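Prophenoloxidase b (Marsupenaeus japonicus, PDB 3WKY) is the precursor of a phenoloxidase that, once activated, probably oxidises phenols at a dinuclear type 3 copper centre. Local coordinates at residues S59-P64 / I101-H106. Residues are numbered along the deposited sequence; the frame is centred on the assembly and turned at random.
Sequences SALSIP and IMVKDH
Leu61 meets the segment 101-106 with the end of its side chain: CG lies 3.7 Å from the backbone O of His106, and CD1 stands 4.0 Å from that same oxygen. In a different direction from CD1 lies Val103 CG2, a loose apolar touch at 4.5 Å from Leu61 CD1. The Leu61 chi1 of -92°, well off a staggered value, carries the branch point across to the His106 carbonyl. No direct hydrogen bond joins the two segments. A water links them instead, donating to Ile63 O at 2.9 Å and, over a longer 3.3 Å, to His106 O; counting acceptors elsewhere, it has more than its two protons can serve, so both bonds may not be made at once. Behind Leu61, the turn is closed by Ser59 O, which accepts from both Ser62 N (2.9 Å) and Ser62 OG (2.7 Å), the hydroxyl approaching in the carbonyl plane. On the other side, His106 N bonds to Val103 O at 2.9 Å, while the imidazole turns away from Leu61 and its NE2 bonds to Thr47 O. Ile63 and Ala60 rest on helix 74-89, Val103 on Phe112 of helix 109-122, so the contact joins the loop after helix 51-54 to the turn between helices 93-103 and 109-122 in the all-alpha hemocyanin domain. With about 100 Å² buried in all, the contact is a leucine side chain against a backbone carbonyl, and the carbonyls of Ile63 and His106 are joined through a water rather than to a donor across the segments.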
loop_
_atom_site.group_PDB
_atom_site.type_symbol
_atom_site.label_atom_id
_atom_site.label_comp_id
_atom_site.label_asym_id
_atom_site.label_seq_id
_atom_site.Cartn_x
_atom_site.Cartn_y
_atom_site.Cartn_z
ATOM N N SER A 59 -42.959 -13.023 17.980
ATOM C CA SER A 59 -41.545 -13.301 18.217
ATOM C C SER A 59 -40.999 -12.548 19.427
ATOM O O SER A 59 -39.792 -12.569 19.670
ATOM C CB SER A 59 -40.717 -12.934 16.985
ATOM O OG SER A 59 -40.768 -11.530 16.752
ATOM N N ALA A 60 -41.880 -11.893 20.182
ATOM C CA ALA A 60 -41.448 -11.035 21.293
ATOM C C ALA A 60 -40.491 -11.701 22.282
ATOM O O ALA A 60 -39.559 -11.067 22.782
ATOM C CB ALA A 60 -42.654 -10.466 22.033
ATOM N N LEU A 61 -40.727 -12.978 22.565
ATOM C CA LEU A 61 -39.954 -13.688 23.581
ATOM C C LEU A 61 -38.619 -14.215 23.061
ATOM O O LEU A 61 -37.804 -14.708 23.837
ATOM C CB LEU A 61 -40.778 -14.849 24.154
ATOM C CG LEU A 61 -41.629 -14.594 25.401
ATOM C CD1 LEU A 61 -42.390 -13.295 25.308
ATOM C CD2 LEU A 61 -42.599 -15.753 25.625
ATOM N N SER A 62 -38.399 -14.118 21.753
ATOM C CA SER A 62 -37.185 -14.661 21.136
ATOM C C SER A 62 -35.909 -13.877 21.462
ATOM O O SER A 62 -34.805 -14.384 21.274
ATOM C CB SER A 62 -37.347 -14.755 19.619
ATOM O OG SER A 62 -37.332 -13.471 19.018
ATOM N N ILE A 63 -36.048 -12.644 21.936
ATOM C CA ILE A 63 -34.870 -11.858 22.291
ATOM C C ILE A 63 -34.489 -12.146 23.736
ATOM O O ILE A 63 -35.276 -11.902 24.649
ATOM C CB ILE A 63 -35.098 -10.340 22.105
ATOM C CG1 ILE A 63 -35.736 -10.053 20.742
ATOM C CG2 ILE A 63 -33.784 -9.574 22.296
ATOM C CD1 ILE A 63 -34.965 -10.570 19.551
ATOM N N PRO A 64 -33.275 -12.670 23.950
ATOM C CA PRO A 64 -32.840 -13.037 25.304
ATOM C C PRO A 64 -32.642 -11.827 26.215
ATOM O O PRO A 64 -32.303 -10.738 25.744
ATOM C CB PRO A 64 -31.490 -13.731 25.065
ATOM C CG PRO A 64 -31.006 -13.183 23.747
ATOM C CD PRO A 64 -32.256 -12.965 22.927
ATOM N N ILE A 101 -47.831 -6.242 33.116
ATOM C CA ILE A 101 -47.400 -6.854 34.375
ATOM C C ILE A 101 -47.108 -8.349 34.223
ATOM O O ILE A 101 -46.120 -8.851 34.759
ATOM C CB ILE A 101 -48.456 -6.644 35.484
ATOM C CG1 ILE A 101 -48.522 -5.173 35.892
ATOM C CG2 ILE A 101 -48.142 -7.505 36.701
ATOM C CD1 ILE A 101 -47.233 -4.654 36.492
ATOM N N MET A 102 -47.954 -9.055 33.477
ATOM C CA MET A 102 -47.774 -10.492 33.289
ATOM C C MET A 102 -46.547 -10.843 32.441
ATOM O O MET A 102 -45.844 -11.816 32.726
ATOM C CB MET A 102 -49.026 -11.124 32.666
ATOM C CG MET A 102 -48.906 -12.631 32.450
ATOM S SD MET A 102 -50.452 -13.447 31.982
ATOM C CE MET A 102 -51.460 -13.055 33.415
ATOM N N VAL A 103 -46.292 -10.048 31.404
ATOM C CA VAL A 103 -45.254 -10.384 30.427
ATOM C C VAL A 103 -43.866 -9.860 30.819
ATOM O O VAL A 103 -42.849 -10.331 30.307
ATOM C CB VAL A 103 -45.639 -9.885 29.011
ATOM C CG1 VAL A 103 -45.330 -8.407 28.861
ATOM C CG2 VAL A 103 -44.920 -10.684 27.949
ATOM N N LYS A 104 -43.837 -8.907 31.745
ATOM C CA LYS A 104 -42.618 -8.183 32.089
ATOM C C LYS A 104 -41.441 -9.071 32.504
ATOM O O LYS A 104 -40.296 -8.787 32.140
ATOM C CB LYS A 104 -42.905 -7.160 33.184
ATOM C CG LYS A 104 -41.704 -6.339 33.594
ATOM C CD LYS A 104 -42.053 -5.414 34.740
ATOM C CE LYS A 104 -41.014 -4.329 34.907
ATOM N NZ LYS A 104 -39.769 -4.747 35.599
ATOM N N ASP A 105 -41.716 -10.140 33.252
ATOM C CA ASP A 105 -40.660 -11.060 33.689
ATOM C C ASP A 105 -40.097 -11.928 32.565
ATOM O O ASP A 105 -39.073 -12.584 32.741
ATOM C CB ASP A 105 -41.180 -11.993 34.794
ATOM C CG ASP A 105 -41.212 -11.335 36.157
ATOM O OD1 ASP A 105 -40.319 -10.512 36.453
ATOM O OD2 ASP A 105 -42.131 -11.657 36.944
ATOM N N HIS A 106 -40.770 -11.938 31.419
ATOM C CA HIS A 106 -40.491 -12.913 30.376
ATOM C C HIS A 106 -39.930 -12.315 29.094
ATOM O O HIS A 106 -39.627 -13.048 28.151
ATOM C CB HIS A 106 -41.766 -13.692 30.063
ATOM C CG HIS A 106 -42.398 -14.295 31.278
ATOM N ND1 HIS A 106 -42.091 -15.563 31.723
ATOM C CD2 HIS A 106 -43.285 -13.786 32.167
ATOM C CE1 HIS A 106 -42.779 -15.818 32.823
ATOM N NE2 HIS A 106 -43.509 -14.756 33.115
HETATM O O HOH W 1 -36.738 -13.345 26.657
#